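PDB 1VKZ: phosphoribosylamine--glycine ligase from Thermotoga maritima, which catalyses the ATP-dependent ligation of 5-phosphoribosylamine with glycine to give glycinamide ribonucleotide, the second step towards IMP in de novo purine synthesis. Local coordinates for residues G194-A199 / G273-D278; G118-R123 / D278-I283; F213-K218 / G233-V238; F208-F213 / K246-L251. All coordinates share one frame; numbering follows the deposited sequence.

How the contacts relate
Four contacts nest one within another in the ATP-grasp part of the chain. The outermost, contact 2, opens at 118-123, just after helix 107-116, and closes its loop at 278-283. Contact 1 lies within it, pairing strand 195-204 with 269-277, and the two share Asp278 at the turn between strands 269-277 and 280-287. Inside contact 1, contact 4 sets strand 207-210 against helix 242-261; innermost is contact 3, 213-218 with 233-238, which shares Phe213 with contact 4. Contacts 1, 2 and 4 all reach one four-stranded antiparallel sheet, whereas contact 3 forms one end of a separate six-stranded sheet, and Phe213 bridges the two by packing on Ala199.

Contact 1: G194-A199 / G273-D278; sequences GNELSA and GLMLHD
Swinging CG opposite its backbone N (chi1 -177°) and bending again at chi2 and chi3, Met275, present as selenomethionine, curls back towards strand 195-199, while Glu196, likewise trans about chi1 but extended beyond CG, meets it at about a right angle. The selenium SE of Met275 settles 3.5 Å from the backbone C of Gly194, and Met275 CE comes within 4.1 Å of Glu196 OE1. Nearer the backbone, Glu196 CG lies 3.1 Å from Leu274 O.

The other face of this antiparallel pair is largely aliphatic, with Asn195 at one end. Leu197 CD2 meets Leu276 CD1 at 3.8 Å, the two side chains set obliquely, and Ala199 CB touches Leu274 CD1 at 3.7 Å. Asn195 with Leu276 and Leu197 with Leu274 are the hydrogen-bonded pairs; Glu196 with Met275 and Ser198 with Gly273 are non-hydrogen-bonded. Leu276 N gives Asn195 O a nearly straight bond of 2.9 Å, whereas Leu197 N reaches Leu274 O, 3.0 Å away, from above its carbonyl plane. Just before the strand, Gly194, in a conformation that calls for glycine, makes a CA-H...O contact with Leu276 O.

Residues 194-198 fall within the predicted ATP-binding range, and Gly273 lies close to Glu285, a predicted magnesium ligand. Helix 242-261 covers the leucine face, Ile248 touching Ala199 and Leu274 and Thr244 touching Leu276. On the Glu196 and Met275 face both side chains touch Leu284 of strand 280-287, which lies beside 269-277 in the sheet as 207-210 lies beside 195-204.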
# COMPACT_ATOMS: atom_id res chain seq x y z
N GLY A 194 -19.67 3.52 6.89
CA GLY A 194 -19.16 4.58 6.03
C GLY A 194 -18.58 4.12 4.71
O GLY A 194 -18.62 2.94 4.38
N ASN A 195 -18.02 5.08 3.99
CA ASN A 195 -17.25 4.82 2.78
C ASN A 195 -15.77 4.88 3.10
O ASN A 195 -15.28 5.86 3.65
CB ASN A 195 -17.59 5.86 1.73
CG ASN A 195 -19.09 6.10 1.62
OD1 ASN A 195 -19.89 5.18 1.79
ND2 ASN A 195 -19.47 7.34 1.37
N GLU A 196 -15.07 3.81 2.77
CA GLU A 196 -13.67 3.69 3.04
C GLU A 196 -12.89 4.49 2.01
O GLU A 196 -13.35 4.69 0.90
CB GLU A 196 -13.22 2.22 3.04
CG GLU A 196 -11.87 2.03 3.72
CD GLU A 196 -11.45 0.59 3.92
OE1 GLU A 196 -12.29 -0.22 4.38
OE2 GLU A 196 -10.27 0.30 3.64
N LEU A 197 -11.70 4.95 2.42
CA LEU A 197 -10.89 5.87 1.63
C LEU A 197 -9.44 5.90 2.13
O LEU A 197 -9.17 5.82 3.31
CB LEU A 197 -11.47 7.26 1.74
CG LEU A 197 -10.74 8.42 1.08
CD1 LEU A 197 -10.75 8.31 -0.47
CD2 LEU A 197 -11.39 9.73 1.53
N SER A 198 -8.50 6.02 1.22
CA SER A 198 -7.11 6.02 1.59
C SER A 198 -6.59 7.41 1.34
O SER A 198 -7.07 8.09 0.43
CB SER A 198 -6.30 5.00 0.79
OG SER A 198 -5.90 5.49 -0.49
N ALA A 199 -5.63 7.84 2.14
CA ALA A 199 -4.92 9.06 1.87
C ALA A 199 -3.41 8.81 2.05
O ALA A 199 -3.00 8.13 2.95
CB ALA A 199 -5.43 10.14 2.74
N GLY A 273 -5.38 4.75 5.97
CA GLY A 273 -6.61 4.09 5.53
C GLY A 273 -7.70 4.69 6.35
O GLY A 273 -7.64 4.62 7.59
N LEU A 274 -8.68 5.30 5.69
CA LEU A 274 -9.70 6.09 6.39
C LEU A 274 -11.08 5.50 6.17
O LEU A 274 -11.28 4.63 5.35
CB LEU A 274 -9.68 7.52 5.92
CG LEU A 274 -8.33 8.22 6.09
CD1 LEU A 274 -8.19 9.43 5.13
CD2 LEU A 274 -8.13 8.65 7.53
N MSE A 275 -12.01 6.00 6.97
CA MSE A 275 -13.41 5.68 6.90
C MSE A 275 -14.12 7.02 7.09
O MSE A 275 -13.99 7.66 8.13
CB MSE A 275 -13.78 4.72 8.03
CG MSE A 275 -15.22 4.27 7.99
SE MSE A 275 -15.61 3.38 6.31
CE MSE A 275 -15.02 1.50 6.83
N LEU A 276 -14.87 7.45 6.08
CA LEU A 276 -15.68 8.64 6.21
C LEU A 276 -16.94 8.19 6.85
O LEU A 276 -17.64 7.37 6.30
CB LEU A 276 -15.93 9.31 4.85
CG LEU A 276 -14.63 9.71 4.13
CD1 LEU A 276 -14.91 10.25 2.73
CD2 LEU A 276 -13.78 10.73 4.95
N HIS A 277 -17.19 8.70 8.05
CA HIS A 277 -18.30 8.30 8.88
C HIS A 277 -18.90 9.55 9.49
O HIS A 277 -18.21 10.32 10.15
CB HIS A 277 -17.79 7.35 9.94
CG HIS A 277 -18.80 7.04 11.00
ND1 HIS A 277 -20.00 6.42 10.73
CD2 HIS A 277 -18.77 7.26 12.34
CE1 HIS A 277 -20.68 6.28 11.86
NE2 HIS A 277 -19.95 6.77 12.85
N ASP A 278 -20.19 9.76 9.27
CA ASP A 278 -20.90 10.94 9.77
C ASP A 278 -20.12 12.25 9.54
O ASP A 278 -19.91 13.03 10.47
CB ASP A 278 -21.29 10.75 11.25
CG ASP A 278 -22.50 9.82 11.42
OD1 ASP A 278 -23.60 10.18 10.95
OD2 ASP A 278 -22.44 8.71 12.00

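Contact 2: G118-R123 / D278-I283; sequences GIRTAR and DGDPYI
Strand 280-287, outermost in the four-stranded sheet of the ATP-grasp region, is met by Arg120 and Thr121 of the loop between helix 107-116 and strand 124-127, the two segments running at about 90° to each other. Ile283 N bonds to Arg120 O at 3.1 Å, almost straight and in the carbonyl plane. One residue on, Thr121 OG1 donates to Ile283 O, 2.9 Å away and again in the carbonyl plane, while Lys111 NZ from the helix also bonds to this hydroxyl.

The Arg120 side chain lies across Asp280, Pro281 and Tyr282. Extended through chi1 and chi2 and then bent at chi3 (-50°), it lays CD over the middle of the Tyr282 ring, a CH-pi contact 3.5 Å from the centroid. Beyond the bend the guanidinium stands steeply to that ring, and NH1 bonds to Pro281 O at 3.0 Å, a partner that lies in the guanidinium plane. Asp280 comes over a face of the same group instead: its OD2 is 3.5 Å from Arg120 NE, a salt bridge of charges alone, with no N-H pointing at the oxygen.

The loop leaves its helix through a Schellman motif in which Gly118, with positive phi, is the C' residue and Ile119 N bonds to Met114 O. This delivers Ile119 to the strand, where CG2 presses tightly on Ile283 CD1 at 3.3 Å. Met114 touches both isoleucines, and Leu251 of helix 242-261 packs on Ile119. The Tyr282 ring has Thr121 C at its edge, 3.6 Å from CD2, and also meets the His277 ring.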
# COMPACT_ATOMS: atom_id res chain seq x y z
N GLY A 118 -5.00 12.79 20.12
CA GLY A 118 -6.34 13.27 19.71
C GLY A 118 -6.66 13.07 18.24
O GLY A 118 -7.24 13.94 17.61
N ILE A 119 -6.28 11.90 17.70
CA ILE A 119 -6.47 11.57 16.31
C ILE A 119 -7.74 10.71 16.19
O ILE A 119 -7.89 9.68 16.85
CB ILE A 119 -5.24 10.83 15.78
CG1 ILE A 119 -4.00 11.75 15.76
CG2 ILE A 119 -5.47 10.28 14.38
CD1 ILE A 119 -2.73 11.02 15.95
N ARG A 120 -8.66 11.15 15.34
CA ARG A 120 -9.99 10.60 15.33
C ARG A 120 -9.94 9.17 14.84
O ARG A 120 -9.50 8.90 13.73
CB ARG A 120 -10.94 11.44 14.48
CG ARG A 120 -12.39 10.98 14.52
CD ARG A 120 -13.34 11.79 13.61
NE ARG A 120 -13.22 13.24 13.81
CZ ARG A 120 -12.39 14.05 13.14
NH1 ARG A 120 -11.58 13.59 12.21
NH2 ARG A 120 -12.39 15.35 13.41
N THR A 121 -10.36 8.25 15.69
CA THR A 121 -10.34 6.85 15.37
C THR A 121 -11.47 6.17 16.11
O THR A 121 -12.06 6.75 16.99
CB THR A 121 -8.92 6.27 15.73
OG1 THR A 121 -8.80 4.94 15.25
CG2 THR A 121 -8.71 6.15 17.24
N ALA A 122 -11.77 4.95 15.71
CA ALA A 122 -12.83 4.19 16.34
C ALA A 122 -12.47 3.87 17.75
O ALA A 122 -11.30 3.69 18.07
CB ALA A 122 -13.07 2.89 15.57
N ARG A 123 -13.49 3.79 18.58
CA ARG A 123 -13.36 3.29 19.94
C ARG A 123 -12.88 1.84 19.87
O ARG A 123 -13.18 1.13 18.92
CB ARG A 123 -14.71 3.39 20.64
CG ARG A 123 -14.66 3.70 22.11
CD ARG A 123 -16.05 3.89 22.74
NE ARG A 123 -17.07 3.07 22.07
CZ ARG A 123 -17.21 1.74 22.18
NH1 ARG A 123 -16.39 1.02 22.95
NH2 ARG A 123 -18.17 1.12 21.51
N ASP A 278 -20.19 9.76 9.27
CA ASP A 278 -20.90 10.94 9.77
C ASP A 278 -20.12 12.25 9.54
O ASP A 278 -19.91 13.03 10.47
CB ASP A 278 -21.29 10.75 11.25
CG ASP A 278 -22.50 9.82 11.42
OD1 ASP A 278 -23.60 10.18 10.95
OD2 ASP A 278 -22.44 8.71 12.00
N GLY A 279 -19.68 12.47 8.30
CA GLY A 279 -18.99 13.70 7.89
C GLY A 279 -17.50 13.77 8.21
O GLY A 279 -16.81 14.68 7.75
N ASP A 280 -16.98 12.84 9.00
CA ASP A 280 -15.61 12.96 9.49
C ASP A 280 -14.80 11.77 9.09
O ASP A 280 -15.31 10.67 9.07
CB ASP A 280 -15.59 13.09 11.02
CG ASP A 280 -16.31 14.33 11.51
OD1 ASP A 280 -17.47 14.54 11.10
OD2 ASP A 280 -15.80 15.15 12.30
N PRO A 281 -13.53 12.00 8.77
CA PRO A 281 -12.61 10.92 8.52
C PRO A 281 -12.00 10.34 9.80
O PRO A 281 -11.45 11.09 10.63
CB PRO A 281 -11.53 11.60 7.66
CG PRO A 281 -11.50 12.97 8.13
CD PRO A 281 -12.89 13.31 8.58
N TYR A 282 -12.09 9.01 9.89
CA TYR A 282 -11.48 8.19 10.94
C TYR A 282 -10.34 7.37 10.33
O TYR A 282 -10.44 6.87 9.20
CB TYR A 282 -12.51 7.22 11.52
CG TYR A 282 -13.58 7.89 12.31
CD1 TYR A 282 -14.61 8.56 11.68
CD2 TYR A 282 -13.58 7.85 13.68
CE1 TYR A 282 -15.61 9.19 12.41
CE2 TYR A 282 -14.56 8.48 14.43
CZ TYR A 282 -15.57 9.15 13.80
OH TYR A 282 -16.54 9.75 14.54
N ILE A 283 -9.25 7.26 11.11
CA ILE A 283 -8.11 6.45 10.74
C ILE A 283 -8.30 5.02 11.15
O ILE A 283 -8.32 4.72 12.35
CB ILE A 283 -6.80 6.98 11.35
CG1 ILE A 283 -6.55 8.40 10.85
CG2 ILE A 283 -5.65 6.05 10.99
CD1 ILE A 283 -5.30 9.04 11.36

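Contact 3: F213-K218 / G233-V238; sequences FVRDYK and GSWGPV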
# COMPACT_ATOMS: atom_id res chain seq x y z
N PHE A 213 -5.85 11.25 -4.72
CA PHE A 213 -6.68 10.17 -4.19
C PHE A 213 -7.07 9.20 -5.31
O PHE A 213 -7.39 9.62 -6.44
CB PHE A 213 -7.93 10.73 -3.48
CG PHE A 213 -7.59 11.58 -2.30
CD1 PHE A 213 -7.21 12.90 -2.45
CD2 PHE A 213 -7.58 11.05 -1.02
CE1 PHE A 213 -6.87 13.69 -1.34
CE2 PHE A 213 -7.23 11.85 0.09
CZ PHE A 213 -6.87 13.14 -0.08
N VAL A 214 -7.00 7.91 -5.01
CA VAL A 214 -7.25 6.88 -6.00
C VAL A 214 -8.24 5.90 -5.39
O VAL A 214 -8.39 5.84 -4.20
CB VAL A 214 -5.93 6.20 -6.50
CG1 VAL A 214 -4.94 7.25 -6.89
CG2 VAL A 214 -5.31 5.34 -5.48
N ARG A 215 -8.95 5.15 -6.21
CA ARG A 215 -9.92 4.23 -5.66
C ARG A 215 -9.38 2.85 -5.95
O ARG A 215 -9.03 2.55 -7.06
CB ARG A 215 -11.32 4.45 -6.27
CG ARG A 215 -12.35 3.48 -5.71
CD ARG A 215 -13.80 3.90 -5.79
NE ARG A 215 -14.08 5.30 -5.47
CZ ARG A 215 -13.84 5.91 -4.30
NH1 ARG A 215 -13.25 5.28 -3.28
NH2 ARG A 215 -14.17 7.19 -4.16
N ASP A 216 -9.29 2.02 -4.94
CA ASP A 216 -8.80 0.67 -5.13
C ASP A 216 -9.93 -0.39 -5.06
O ASP A 216 -11.06 -0.12 -4.62
CB ASP A 216 -7.63 0.37 -4.17
CG ASP A 216 -7.85 0.92 -2.76
OD1 ASP A 216 -8.69 0.35 -2.02
OD2 ASP A 216 -7.20 1.90 -2.32
N TYR A 217 -9.60 -1.58 -5.56
CA TYR A 217 -10.51 -2.67 -5.67
C TYR A 217 -9.87 -3.84 -4.95
O TYR A 217 -9.03 -4.53 -5.50
CB TYR A 217 -10.73 -2.96 -7.15
CG TYR A 217 -11.53 -1.90 -7.88
CD1 TYR A 217 -10.96 -0.70 -8.24
CD2 TYR A 217 -12.88 -2.11 -8.20
CE1 TYR A 217 -11.67 0.27 -8.90
CE2 TYR A 217 -13.63 -1.12 -8.86
CZ TYR A 217 -12.99 0.07 -9.20
OH TYR A 217 -13.67 1.06 -9.86
N LYS A 218 -10.27 -4.04 -3.69
CA LYS A 218 -9.67 -5.04 -2.80
C LYS A 218 -10.11 -6.48 -3.05
O LYS A 218 -9.32 -7.40 -2.89
CB LYS A 218 -9.97 -4.68 -1.34
CG LYS A 218 -8.98 -3.66 -0.73
CD LYS A 218 -7.73 -4.37 -0.16
CE LYS A 218 -8.05 -5.35 1.03
NZ LYS A 218 -8.74 -4.73 2.23
N GLY A 233 -7.17 -3.51 -8.83
CA GLY A 233 -7.02 -2.43 -9.75
C GLY A 233 -7.24 -1.15 -9.00
O GLY A 233 -7.59 -1.16 -7.81
N SER A 234 -7.04 -0.04 -9.69
CA SER A 234 -7.39 1.25 -9.15
C SER A 234 -7.49 2.25 -10.27
O SER A 234 -7.10 2.00 -11.41
CB SER A 234 -6.39 1.71 -8.11
OG SER A 234 -5.13 1.75 -8.70
N TRP A 235 -8.07 3.38 -9.94
CA TRP A 235 -8.05 4.46 -10.86
C TRP A 235 -7.97 5.74 -10.10
O TRP A 235 -8.14 5.76 -8.89
CB TRP A 235 -9.27 4.42 -11.73
CG TRP A 235 -10.52 4.64 -11.01
CD1 TRP A 235 -11.36 3.67 -10.46
CD2 TRP A 235 -11.14 5.89 -10.77
NE1 TRP A 235 -12.45 4.28 -9.88
CE2 TRP A 235 -12.34 5.64 -10.05
CE3 TRP A 235 -10.81 7.21 -11.09
CZ2 TRP A 235 -13.20 6.67 -9.65
CZ3 TRP A 235 -11.66 8.22 -10.69
CH2 TRP A 235 -12.85 7.95 -9.99
N GLY A 236 -7.67 6.81 -10.82
CA GLY A 236 -7.67 8.11 -10.23
C GLY A 236 -7.55 9.12 -11.32
O GLY A 236 -7.34 8.76 -12.49
N PRO A 237 -7.66 10.40 -10.93
CA PRO A 237 -7.86 10.76 -9.54
C PRO A 237 -9.33 10.80 -9.15
O PRO A 237 -10.16 11.11 -9.97
CB PRO A 237 -7.23 12.15 -9.46
CG PRO A 237 -7.39 12.72 -10.80
CD PRO A 237 -7.56 11.59 -11.79
N VAL A 238 -9.59 10.48 -7.90
CA VAL A 238 -10.88 10.62 -7.26
C VAL A 238 -11.01 12.03 -6.70
O VAL A 238 -10.04 12.55 -6.18
CB VAL A 238 -10.97 9.64 -6.05
CG1 VAL A 238 -12.22 9.89 -5.22
CG2 VAL A 238 -10.91 8.20 -6.51
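Arg215 and Trp235 form the hydrogen-bonded pair of a short antiparallel strand pair at one end of the six-stranded sheet. Its tightly packed side carries Val214 and Ser234, both buried against Val297 of helix 294-301. Arg215 N bonds to Trp235 O at 2.9 Å, nearly along the C=O axis, and Trp235 N returns a bond to Arg215 O at 3.1 Å. Ser234 CB and CA also crowd that oxygen. After the cis peptide before Pro237, Val238 N reaches Phe213 O in a straight 2.8 Å bond from above the carbonyl plane. At the other end the Tyr217 N to Gly233 O bond is weak, and beyond it lies the exposed Lys218.

The partly exposed side holds Arg215, Trp235 and Tyr217. Placed between backbone N and carbonyl carbon (chi1 65°), the Trp235 CG turns its indole towards the partner strand, so that Arg215 CB and Val238 CG2 lie over one face of it, both offset toward the rim. Tyr217 instead presents its ring edge to Trp235, with CE1 3.8 Å from Trp235 CD1, and its OH bonds to Ala411 N near the C terminus. Past the bend at chi3, the arginine crosses Val238 at about a right angle: CG2 sits over a guanidinium face, and CG1 is 3.5 Å from Arg215 NH2.

Contact 4: F208-F213 / K246-L251; sequences FVILPF and KKIEEL
Ile248 and Phe213 come from opposite directions, Ile248 CD1 lying 3.8 Å from Phe213 CE2. Ile210 approaches the same isoleucine at a slant, its CD1 being 4.1 Å from Ile248 CG2. Ile210 CD1 also meets the next residue of the helix: Glu249 lies across Ile210 at about a right angle, and its CG is 3.8 Å from Ile210 CD1. With CG1 trans to the carbonyl carbon and chi2 at 180°, Ile210 is fully stretched, which carries CD1 into the angle between Ile248 and Glu249.

The contact is a helix packed on a sheet: strand 207-210, outermost in the four-stranded sheet, faces helix 242-261, with the axes of the short segments 10.3 Å apart and running at 145°. No hydrogen bond joins the two segments, and the helix keeps its own backbone pairing. Ile248 is buried over the sheet, whereas the CB atoms of Lys246 and Glu250 point away from the strand.

Phe208 reaches the helix farther along. Its CG stands between backbone N and carbonyl carbon (chi1 61°), and CZ comes to 3.6 Å from Glu249 O. The same ring meets that of Phe252, with planes about 30° apart, and touches Asp253 and Leu256 on the following stretch of the helix.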
# COMPACT_ATOMS: atom_id res chain seq x y z
N PHE A 208 4.31 17.91 4.70
CA PHE A 208 3.80 16.81 3.87
C PHE A 208 3.06 17.33 2.64
O PHE A 208 2.53 18.44 2.65
CB PHE A 208 2.87 15.89 4.68
CG PHE A 208 1.65 16.57 5.23
CD1 PHE A 208 1.69 17.25 6.44
CD2 PHE A 208 0.46 16.53 4.56
CE1 PHE A 208 0.55 17.88 6.95
CE2 PHE A 208 -0.67 17.18 5.06
CZ PHE A 208 -0.61 17.85 6.25
N VAL A 209 3.02 16.53 1.58
CA VAL A 209 2.13 16.81 0.46
C VAL A 209 1.24 15.61 0.31
O VAL A 209 1.71 14.48 0.37
CB VAL A 209 2.87 17.17 -0.87
CG1 VAL A 209 4.06 18.07 -0.56
CG2 VAL A 209 3.34 15.97 -1.66
N ILE A 210 -0.05 15.85 0.14
CA ILE A 210 -1.01 14.76 -0.09
C ILE A 210 -1.03 14.40 -1.56
O ILE A 210 -1.09 15.26 -2.41
CB ILE A 210 -2.40 15.16 0.39
CG1 ILE A 210 -2.38 15.36 1.90
CG2 ILE A 210 -3.39 14.05 0.05
CD1 ILE A 210 -3.67 15.76 2.49
N LEU A 211 -0.96 13.12 -1.87
CA LEU A 211 -0.99 12.66 -3.23
C LEU A 211 -2.43 12.52 -3.78
O LEU A 211 -3.39 12.51 -3.02
CB LEU A 211 -0.23 11.35 -3.31
CG LEU A 211 1.25 11.59 -3.01
CD1 LEU A 211 2.03 10.29 -2.84
CD2 LEU A 211 1.84 12.44 -4.11
N PRO A 212 -2.58 12.45 -5.09
CA PRO A 212 -3.87 12.25 -5.67
C PRO A 212 -4.58 11.08 -5.04
O PRO A 212 -3.99 10.01 -4.88
CB PRO A 212 -3.53 11.91 -7.12
CG PRO A 212 -2.32 12.57 -7.39
CD PRO A 212 -1.54 12.54 -6.13
N PHE A 213 -5.85 11.25 -4.72
CA PHE A 213 -6.68 10.17 -4.19
C PHE A 213 -7.07 9.20 -5.31
O PHE A 213 -7.39 9.62 -6.44
CB PHE A 213 -7.93 10.73 -3.48
CG PHE A 213 -7.59 11.58 -2.30
CD1 PHE A 213 -7.21 12.90 -2.45
CD2 PHE A 213 -7.58 11.05 -1.02
CE1 PHE A 213 -6.87 13.69 -1.34
CE2 PHE A 213 -7.23 11.85 0.09
CZ PHE A 213 -6.87 13.14 -0.08
N LYS A 246 -9.62 19.04 4.07
CA LYS A 246 -9.07 19.80 5.20
C LYS A 246 -9.01 18.97 6.50
O LYS A 246 -8.05 19.06 7.26
CB LYS A 246 -9.81 21.12 5.41
CG LYS A 246 -9.11 22.02 6.44
CD LYS A 246 -9.13 23.50 6.07
CE LYS A 246 -7.82 23.94 5.39
NZ LYS A 246 -7.86 25.41 5.08
N LYS A 247 -10.03 18.16 6.73
CA LYS A 247 -10.04 17.23 7.87
C LYS A 247 -8.98 16.16 7.74
O LYS A 247 -8.40 15.75 8.74
CB LYS A 247 -11.42 16.58 8.01
CG LYS A 247 -12.51 17.58 8.39
CD LYS A 247 -13.87 16.91 8.46
CE LYS A 247 -14.99 17.93 8.50
NZ LYS A 247 -16.31 17.27 8.70
N ILE A 248 -8.75 15.71 6.50
CA ILE A 248 -7.71 14.72 6.19
C ILE A 248 -6.34 15.29 6.46
O ILE A 248 -5.47 14.60 6.98
CB ILE A 248 -7.83 14.20 4.73
CG1 ILE A 248 -8.98 13.19 4.63
CG2 ILE A 248 -6.56 13.50 4.30
CD1 ILE A 248 -9.27 12.65 3.22
N GLU A 249 -6.17 16.56 6.07
CA GLU A 249 -4.94 17.30 6.34
C GLU A 249 -4.65 17.40 7.82
O GLU A 249 -3.51 17.28 8.26
CB GLU A 249 -5.06 18.72 5.80
CG GLU A 249 -4.98 18.85 4.29
CD GLU A 249 -5.02 20.31 3.83
OE1 GLU A 249 -5.91 21.07 4.28
OE2 GLU A 249 -4.16 20.71 3.00
N GLU A 250 -5.71 17.62 8.59
CA GLU A 250 -5.62 17.76 10.04
C GLU A 250 -5.22 16.45 10.68
O GLU A 250 -4.50 16.46 11.67
CB GLU A 250 -6.96 18.27 10.58
CG GLU A 250 -7.00 18.54 12.07
CD GLU A 250 -8.27 19.26 12.52
OE1 GLU A 250 -8.69 20.24 11.84
OE2 GLU A 250 -8.85 18.85 13.56
N LEU A 251 -5.68 15.33 10.12
CA LEU A 251 -5.23 14.00 10.57
C LEU A 251 -3.74 13.81 10.35
O LEU A 251 -3.04 13.25 11.23
CB LEU A 251 -6.00 12.88 9.86
CG LEU A 251 -7.44 12.66 10.33
CD1 LEU A 251 -8.17 11.58 9.48
CD2 LEU A 251 -7.48 12.33 11.83